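Local structure of alpha-L-arabinofuranosidase B (Aspergillus kawachii, 6SXT) at residues N81-P89 against G129-T138; G137-G146 against V294-D302. The protein hydrolyses terminal non-reducing alpha-L-arabinofuranosyl residues from arabinoxylan, arabinan and arabinogalactan, and so takes part in the breakdown of plant hemicellulose. One frame throughout, in Å; residues are numbered along the deposited sequence.

How the contacts relate
Both contacts lie in the catalytic domain and are partly buried. Contact 2 lies farther out, its centre about 25 Å from the chain's centre against about 18 Å for contact 1. In the chain, residues 129-138 close contact 1 and residues 137-146 then open contact 2, sharing Gly137 and Thr138. Contact 1 pairs an outer strand, 86-87, with strand 130-132 of a small four-stranded sheet. Contact 2 lies at one end of strands 145-152 and 288-296, neighbours in the large nine-stranded sheet. Contact 1 is the more extensive, and its loops are joined by asparagine side chains and several waters. Contact 2 relies on backbone bonds, one threonine hydroxyl and a single bridging water.

Contact 1 of 2, residues N81-P89 against G129-T138; sequences NGNHLTQAP and GYRNNEATGT
Asn83 bonds to the backbone of Thr136 through both its amide N and O. Its ND2 gives a nearly straight bond to Thr136 O (2.8 Å, 177°), in the plane of the amide. Its OD1 accepts from Thr136 N at 2.9 Å. Asn132 works from the opposite segment. Its CG is anti to the backbone N (chi1 -173°), and ND2 donates a hydrogen bond to His84 O (2.8 Å), tilted 22° from the Asn132 amide plane. Its OD1 accepts from Glu134 N and closes an Asx turn.

The tight, buried side holds Asn83, Leu85, Tyr130 and Ala88. Leu85 CB packs on Tyr130 CB at 3.9 Å. Ala88 N bonds to Gly129 O. Thr86 and Arg131 form an antiparallel hydrogen-bonded pair, with Arg131 N to Thr86 O at 2.9 Å. Pro89 CD lies across the Arg131 chain, 3.9 Å from its CD.

The open side has the exposed Gly82, Glu134 and Thr136, and waters. One water links Gly82 O, Asn132 ND2 and Glu134 O. A second joins His84 O to Thr86 OG1, and a third joins Gln87 O to Arg131 O.

Arg131 NH2 bonds to the carbonyls of Glu168 and substrate-binding Gly280. Strand 86-87 edges the small sheet, and strand 130-132 pairs antiparallel with strand 273-276 on its other side.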
loop_
_atom_site.group_PDB
_atom_site.type_symbol
_atom_site.label_atom_id
_atom_site.label_comp_id
_atom_site.label_asym_id
_atom_site.label_seq_id
_atom_site.Cartn_x
_atom_site.Cartn_y
_atom_site.Cartn_z
ATOM N N ASN A 81 -21.249 -2.837 12.049
ATOM C CA ASN A 81 -20.709 -3.124 13.390
ATOM C C ASN A 81 -19.857 -1.969 13.939
ATOM O O ASN A 81 -19.425 -2.077 15.067
ATOM C CB ASN A 81 -19.948 -4.439 13.432
ATOM C CG ASN A 81 -20.844 -5.661 13.317
ATOM O OD1 ASN A 81 -20.937 -6.333 12.275
ATOM N ND2 ASN A 81 -21.712 -5.808 14.284
ATOM N N GLY A 82 -19.535 -0.952 13.147
ATOM C CA GLY A 82 -18.726 0.176 13.610
ATOM C C GLY A 82 -17.239 -0.084 13.589
ATOM O O GLY A 82 -16.492 0.695 14.152
ATOM N N ASN A 83 -16.775 -1.153 12.917
ATOM C CA ASN A 83 -15.371 -1.597 12.984
ATOM C C ASN A 83 -14.502 -0.831 11.982
ATOM O O ASN A 83 -13.716 -1.461 11.235
ATOM C CB ASN A 83 -15.264 -3.114 12.810
ATOM C CG ASN A 83 -15.986 -3.814 13.934
ATOM O OD1 ASN A 83 -15.952 -3.286 15.071
ATOM N ND2 ASN A 83 -16.564 -4.987 13.683
ATOM N N HIS A 84 -14.612 0.479 11.943
ATOM C CA HIS A 84 -13.861 1.313 10.977
ATOM C C HIS A 84 -12.374 1.273 11.315
ATOM O O HIS A 84 -11.976 1.222 12.498
ATOM C CB HIS A 84 -14.368 2.746 11.062
ATOM C CG HIS A 84 -15.840 2.871 11.091
ATOM N ND1 HIS A 84 -16.666 2.290 10.155
ATOM C CD2 HIS A 84 -16.629 3.589 11.937
ATOM C CE1 HIS A 84 -17.915 2.626 10.433
ATOM N NE2 HIS A 84 -17.924 3.405 11.554
ATOM N N LEU A 85 -11.539 1.237 10.281
ATOM C CA LEU A 85 -10.078 1.256 10.450
ATOM C C LEU A 85 -9.555 2.686 10.382
ATOM O O LEU A 85 -9.857 3.418 9.429
ATOM C CB LEU A 85 -9.440 0.415 9.349
ATOM C CG LEU A 85 -9.782 -1.047 9.369
ATOM C CD1 LEU A 85 -9.156 -1.756 8.175
ATOM C CD2 LEU A 85 -9.326 -1.700 10.640
ATOM N N THR A 86 -8.801 3.081 11.406
ATOM C CA THR A 86 -8.229 4.420 11.557
ATOM C C THR A 86 -6.707 4.319 11.762
ATOM O O THR A 86 -6.126 3.211 11.919
ATOM C CB THR A 86 -8.940 5.188 12.686
ATOM O OG1 THR A 86 -8.694 4.473 13.896
ATOM C CG2 THR A 86 -10.406 5.416 12.402
ATOM N N GLN A 87 -6.063 5.454 11.796
ATOM C CA GLN A 87 -4.589 5.529 11.894
ATOM C C GLN A 87 -4.119 4.669 13.061
ATOM O O GLN A 87 -4.602 4.860 14.184
ATOM C CB GLN A 87 -4.170 6.984 12.056
ATOM C CG GLN A 87 -2.687 7.233 11.845
ATOM C CD GLN A 87 -2.368 8.717 11.862
ATOM O OE1 GLN A 87 -3.266 9.573 12.053
ATOM N NE2 GLN A 87 -1.112 9.069 11.601
ATOM N N ALA A 88 -3.214 3.723 12.833
ATOM C CA ALA A 88 -2.845 2.759 13.861
ATOM C C ALA A 88 -1.978 3.469 14.902
ATOM O O ALA A 88 -1.051 4.240 14.609
ATOM C CB ALA A 88 -2.143 1.583 13.302
ATOM N N PRO A 89 -2.238 3.120 16.184
ATOM C CA PRO A 89 -1.476 3.715 17.285
ATOM C C PRO A 89 -0.178 3.003 17.583
ATOM O O PRO A 89 0.037 1.844 17.266
ATOM C CB PRO A 89 -2.455 3.506 18.451
ATOM C CG PRO A 89 -3.115 2.179 18.157
ATOM C CD PRO A 89 -3.301 2.227 16.638
ATOM N N GLY A 129 -0.063 2.056 8.637
ATOM C CA GLY A 129 -0.893 1.093 9.360
ATOM C C GLY A 129 -2.226 1.639 9.751
ATOM O O GLY A 129 -2.335 2.808 10.095
ATOM N N TYR A 130 -3.218 0.746 9.789
ATOM C CA TYR A 130 -4.569 1.018 10.279
ATOM C C TYR A 130 -4.965 -0.027 11.322
ATOM O O TYR A 130 -4.470 -1.167 11.326
ATOM C CB TYR A 130 -5.594 0.993 9.136
ATOM C CG TYR A 130 -5.386 2.056 8.085
ATOM C CD1 TYR A 130 -4.512 1.868 7.036
ATOM C CD2 TYR A 130 -6.051 3.271 8.141
ATOM C CE1 TYR A 130 -4.273 2.849 6.102
ATOM C CE2 TYR A 130 -5.855 4.278 7.192
ATOM C CZ TYR A 130 -4.948 4.055 6.166
ATOM O OH TYR A 130 -4.698 5.024 5.230
ATOM N N ARG A 131 -5.919 0.356 12.171
ATOM C CA ARG A 131 -6.326 -0.521 13.293
ATOM C C ARG A 131 -7.672 -0.140 13.826
ATOM O O ARG A 131 -8.080 1.046 13.683
ATOM C CB ARG A 131 -5.265 -0.425 14.399
ATOM C CG ARG A 131 -5.323 -1.479 15.467
ATOM C CD ARG A 131 -4.010 -1.544 16.274
ATOM N NE ARG A 131 -3.957 -2.785 16.979
ATOM C CZ ARG A 131 -2.917 -3.569 17.064
ATOM N NH1 ARG A 131 -1.743 -3.181 16.583
ATOM N NH2 ARG A 131 -3.026 -4.744 17.633
ATOM N N ASN A 132 -8.301 -1.100 14.491
ATOM C CA ASN A 132 -9.491 -0.824 15.341
ATOM C C ASN A 132 -9.339 -1.735 16.555
ATOM O O ASN A 132 -9.459 -2.934 16.385
ATOM C CB ASN A 132 -10.811 -1.026 14.642
ATOM C CG ASN A 132 -11.982 -0.559 15.498
ATOM O OD1 ASN A 132 -11.970 -0.758 16.711
ATOM N ND2 ASN A 132 -12.950 0.095 14.901
ATOM N N ASN A 133 -8.996 -1.155 17.711
ATOM C CA ASN A 133 -8.849 -1.919 18.967
ATOM C C ASN A 133 -10.151 -1.974 19.770
ATOM O O ASN A 133 -10.113 -2.570 20.869
ATOM C CB ASN A 133 -7.705 -1.349 19.787
ATOM C CG ASN A 133 -6.355 -1.714 19.221
ATOM O OD1 ASN A 133 -6.196 -2.764 18.595
ATOM N ND2 ASN A 133 -5.351 -0.868 19.442
ATOM N N GLU A 134 -11.223 -1.388 19.287
ATOM C CA GLU A 134 -12.543 -1.410 19.973
ATOM C C GLU A 134 -13.604 -2.085 19.102
ATOM O O GLU A 134 -14.676 -1.523 18.881
ATOM C CB GLU A 134 -12.905 0.028 20.332
ATOM C CG GLU A 134 -11.880 0.645 21.278
ATOM C CD GLU A 134 -12.108 2.107 21.655
ATOM O OE1 GLU A 134 -13.066 2.724 21.139
ATOM O OE2 GLU A 134 -11.319 2.629 22.467
ATOM N N ALA A 135 -13.231 -3.170 18.451
ATOM C CA ALA A 135 -14.067 -3.834 17.451
ATOM C C ALA A 135 -15.134 -4.656 18.132
ATOM O O ALA A 135 -14.895 -5.149 19.261
ATOM C CB ALA A 135 -13.216 -4.714 16.554
ATOM N N THR A 136 -16.277 -4.739 17.515
ATOM C CA THR A 136 -17.364 -5.564 18.078
ATOM C C THR A 136 -17.823 -6.575 17.052
ATOM O O THR A 136 -17.770 -6.354 15.828
ATOM C CB THR A 136 -18.413 -4.639 18.689
ATOM O OG1 THR A 136 -18.902 -3.902 17.601
ATOM C CG2 THR A 136 -17.855 -3.659 19.695
ATOM N N GLY A 137 -18.214 -7.734 17.567
ATOM C CA GLY A 137 -18.680 -8.826 16.720
ATOM C C GLY A 137 -17.589 -9.749 16.219
ATOM O O GLY A 137 -17.927 -10.795 15.667
ATOM N N THR A 138 -16.333 -9.352 16.294
ATOM C CA THR A 138 -15.201 -10.168 15.824
ATOM C C THR A 138 -15.046 -11.343 16.773
ATOM O O THR A 138 -15.362 -11.248 18.005
ATOM C CB THR A 138 -13.918 -9.349 15.738
ATOM O OG1 THR A 138 -13.877 -8.577 16.941
ATOM C CG2 THR A 138 -13.886 -8.440 14.526
HETATM O O HOH W 1 -15.027 0.774 17.000
HETATM O O HOH W 2 -10.790 2.755 14.581
HETATM O O HOH W 3 -6.569 2.773 15.382
HETATM O O HOH W 4 -0.929 -0.418 16.013
#

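Contact 2 of 2, residues G137-G146 against V294-D302; sequences GTATGDEAEG and VMTSGYPSD
Gly146 bonds to Thr296 through both its backbone N and its O. Thr296 N donates to Gly146 O at 2.7 Å. Gly146 N donates to Thr296 OG1 at 2.8 Å, with a bent angle of 137°. The threonine hydroxyl lies between its own backbone N and carbonyl carbon (chi1 76°), which brings it to the glycine N. Further along, Gly298 N bonds to Ala144 O at 3.0 Å.

Thr296 O accepts a hydrogen bond from a water. The same water donates to Glu145 OE1 and accepts from Ala139 N, so it ties three parts of the contact together. Glu145 OE1 also accepts from Asn166 ND2. Thr138 OG1 is bonded to Gly272 O.

Apolar groups lie beside these bonds. Met295 CE is 4.0 Å from Thr138 CG2 and also touches the Glu145 carboxylate. Pro300 CD packs directly on Gly146 CA at 3.6 Å. Ala144 CB meets Tyr299 CB at 3.9 Å.

Glu145 OE1, with two donors, is well satisfied despite burial. The two donors would probably stabilise a negative charge there and hold the carboxylate against Asn166 and the water.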
loop_
_atom_site.group_PDB
_atom_site.type_symbol
_atom_site.label_atom_id
_atom_site.label_comp_id
_atom_site.label_asym_id
_atom_site.label_seq_id
_atom_site.Cartn_x
_atom_site.Cartn_y
_atom_site.Cartn_z
ATOM N N GLY A 137 -18.214 -7.734 17.567
ATOM C CA GLY A 137 -18.680 -8.826 16.720
ATOM C C GLY A 137 -17.589 -9.749 16.219
ATOM O O GLY A 137 -17.927 -10.795 15.667
ATOM N N THR A 138 -16.333 -9.352 16.294
ATOM C CA THR A 138 -15.201 -10.168 15.824
ATOM C C THR A 138 -15.046 -11.343 16.773
ATOM O O THR A 138 -15.362 -11.248 18.005
ATOM C CB THR A 138 -13.918 -9.349 15.738
ATOM O OG1 THR A 138 -13.877 -8.577 16.941
ATOM C CG2 THR A 138 -13.886 -8.440 14.526
ATOM N N ALA A 139 -14.509 -12.424 16.229
ATOM C CA ALA A 139 -14.268 -13.641 17.035
ATOM C C ALA A 139 -13.204 -13.379 18.103
ATOM O O ALA A 139 -12.155 -12.716 17.871
ATOM C CB ALA A 139 -13.892 -14.778 16.116
ATOM N N THR A 140 -13.433 -13.974 19.284
ATOM C CA THR A 140 -12.450 -13.940 20.377
ATOM C C THR A 140 -12.223 -15.361 20.885
ATOM O O THR A 140 -13.013 -16.268 20.529
ATOM C CB THR A 140 -12.868 -12.975 21.501
ATOM O OG1 THR A 140 -14.094 -13.471 22.027
ATOM C CG2 THR A 140 -12.973 -11.546 20.999
ATOM N N GLY A 141 -11.138 -15.547 21.622
ATOM C CA GLY A 141 -10.830 -16.873 22.170
ATOM C C GLY A 141 -10.689 -17.885 21.041
ATOM O O GLY A 141 -9.911 -17.605 20.106
ATOM N N ASP A 142 -11.367 -19.014 21.138
ATOM C CA ASP A 142 -11.240 -20.104 20.136
ATOM C C ASP A 142 -12.407 -20.049 19.162
ATOM O O ASP A 142 -12.681 -21.033 18.478
ATOM C CB ASP A 142 -11.139 -21.458 20.878
ATOM C CG ASP A 142 -10.425 -22.527 20.059
ATOM O OD1 ASP A 142 -9.417 -22.170 19.356
ATOM O OD2 ASP A 142 -10.862 -23.691 20.185
ATOM N N GLU A 143 -13.180 -18.960 19.141
ATOM C CA GLU A 143 -14.366 -18.865 18.264
ATOM C C GLU A 143 -13.934 -18.886 16.787
ATOM O O GLU A 143 -12.874 -18.320 16.455
ATOM C CB GLU A 143 -15.173 -17.602 18.503
ATOM C CG GLU A 143 -15.871 -17.593 19.867
ATOM C CD GLU A 143 -16.389 -16.232 20.257
ATOM O OE1 GLU A 143 -16.149 -15.216 19.542
ATOM O OE2 GLU A 143 -17.078 -16.186 21.297
ATOM N N ALA A 144 -14.821 -19.429 15.966
ATOM C CA ALA A 144 -14.572 -19.554 14.531
ATOM C C ALA A 144 -14.697 -18.189 13.855
ATOM O O ALA A 144 -15.593 -17.406 14.141
ATOM C CB ALA A 144 -15.490 -20.540 13.921
ATOM N N GLU A 145 -13.875 -18.048 12.824
ATOM C CA GLU A 145 -13.972 -16.881 11.917
ATOM C C GLU A 145 -13.421 -17.247 10.543
ATOM O O GLU A 145 -12.610 -18.141 10.399
ATOM C CB GLU A 145 -13.187 -15.680 12.462
ATOM C CG GLU A 145 -11.698 -15.882 12.572
ATOM C CD GLU A 145 -10.898 -14.721 13.105
ATOM O OE1 GLU A 145 -11.510 -13.642 13.326
ATOM O OE2 GLU A 145 -9.699 -14.884 13.373
ATOM N N GLY A 146 -13.812 -16.449 9.572
ATOM C CA GLY A 146 -13.122 -16.407 8.276
ATOM C C GLY A 146 -12.771 -14.977 7.928
ATOM O O GLY A 146 -13.225 -14.045 8.585
ATOM N N VAL A 294 -12.721 -8.712 4.275
ATOM C CA VAL A 294 -13.731 -8.860 5.329
ATOM C C VAL A 294 -13.200 -9.768 6.428
ATOM O O VAL A 294 -12.289 -10.560 6.191
ATOM C CB VAL A 294 -15.060 -9.390 4.814
ATOM C CG1 VAL A 294 -15.611 -8.674 3.588
ATOM C CG2 VAL A 294 -15.010 -10.894 4.603
ATOM N N MET A 295 -13.915 -9.723 7.558
ATOM C CA MET A 295 -13.828 -10.747 8.624
ATOM C C MET A 295 -15.251 -11.187 8.918
ATOM O O MET A 295 -16.190 -10.378 8.826
ATOM C CB MET A 295 -13.182 -10.215 9.905
ATOM C CG MET A 295 -11.730 -9.827 9.661
ATOM S SD MET A 295 -11.037 -8.941 11.094
ATOM C CE MET A 295 -11.076 -10.237 12.349
ATOM N N THR A 296 -15.399 -12.477 9.186
ATOM C CA THR A 296 -16.711 -13.105 9.436
ATOM C C THR A 296 -16.788 -13.680 10.841
ATOM O O THR A 296 -15.794 -13.864 11.494
ATOM C CB THR A 296 -17.054 -14.199 8.423
ATOM O OG1 THR A 296 -16.292 -15.372 8.761
ATOM C CG2 THR A 296 -16.791 -13.801 7.002
ATOM N N SER A 297 -18.020 -13.939 11.261
ATOM C CA SER A 297 -18.314 -14.801 12.433
ATOM C C SER A 297 -18.641 -16.192 11.906
ATOM O O SER A 297 -19.438 -16.274 11.019
ATOM C CB SER A 297 -19.457 -14.203 13.226
ATOM O OG SER A 297 -19.959 -15.130 14.168
ATOM N N GLY A 298 -18.070 -17.232 12.455
ATOM C CA GLY A 298 -18.277 -18.584 11.955
ATOM C C GLY A 298 -17.192 -18.963 10.963
ATOM O O GLY A 298 -16.517 -18.098 10.374
ATOM N N TYR A 299 -17.137 -20.236 10.650
ATOM C CA TYR A 299 -16.104 -20.835 9.808
ATOM C C TYR A 299 -16.672 -21.059 8.422
ATOM O O TYR A 299 -17.516 -21.914 8.223
ATOM C CB TYR A 299 -15.679 -22.192 10.381
ATOM C CG TYR A 299 -14.455 -22.787 9.769
ATOM C CD1 TYR A 299 -13.189 -22.512 10.240
ATOM C CD2 TYR A 299 -14.561 -23.762 8.788
ATOM C CE1 TYR A 299 -12.057 -23.111 9.726
ATOM C CE2 TYR A 299 -13.434 -24.380 8.267
ATOM C CZ TYR A 299 -12.176 -24.071 8.743
ATOM O OH TYR A 299 -11.039 -24.647 8.295
ATOM N N PRO A 300 -16.325 -20.226 7.404
ATOM C CA PRO A 300 -17.022 -20.333 6.123
ATOM C C PRO A 300 -16.730 -21.656 5.424
ATOM O O PRO A 300 -15.613 -22.171 5.520
ATOM C CB PRO A 300 -16.405 -19.213 5.276
ATOM C CG PRO A 300 -15.905 -18.237 6.298
ATOM C CD PRO A 300 -15.385 -19.101 7.433
ATOM N N SER A 301 -17.758 -22.157 4.756
ATOM C CA SER A 301 -17.589 -23.347 3.890
ATOM C C SER A 301 -16.694 -22.991 2.705
ATOM O O SER A 301 -16.612 -21.841 2.267
ATOM C CB SER A 301 -18.889 -23.885 3.426
ATOM O OG SER A 301 -19.559 -22.989 2.528
ATOM N N ASP A 302 -16.056 -24.015 2.132
ATOM C CA ASP A 302 -15.330 -23.836 0.875
ATOM C C ASP A 302 -16.291 -23.275 -0.183
ATOM O O ASP A 302 -15.836 -22.423 -0.987
ATOM C CB ASP A 302 -14.645 -25.096 0.330
ATOM C CG ASP A 302 -13.413 -25.551 1.087
ATOM O OD1 ASP A 302 -13.101 -24.936 2.164
ATOM O OD2 ASP A 302 -12.734 -26.459 0.593
HETATM O O HOH W 5 -14.082 -12.391 13.358
#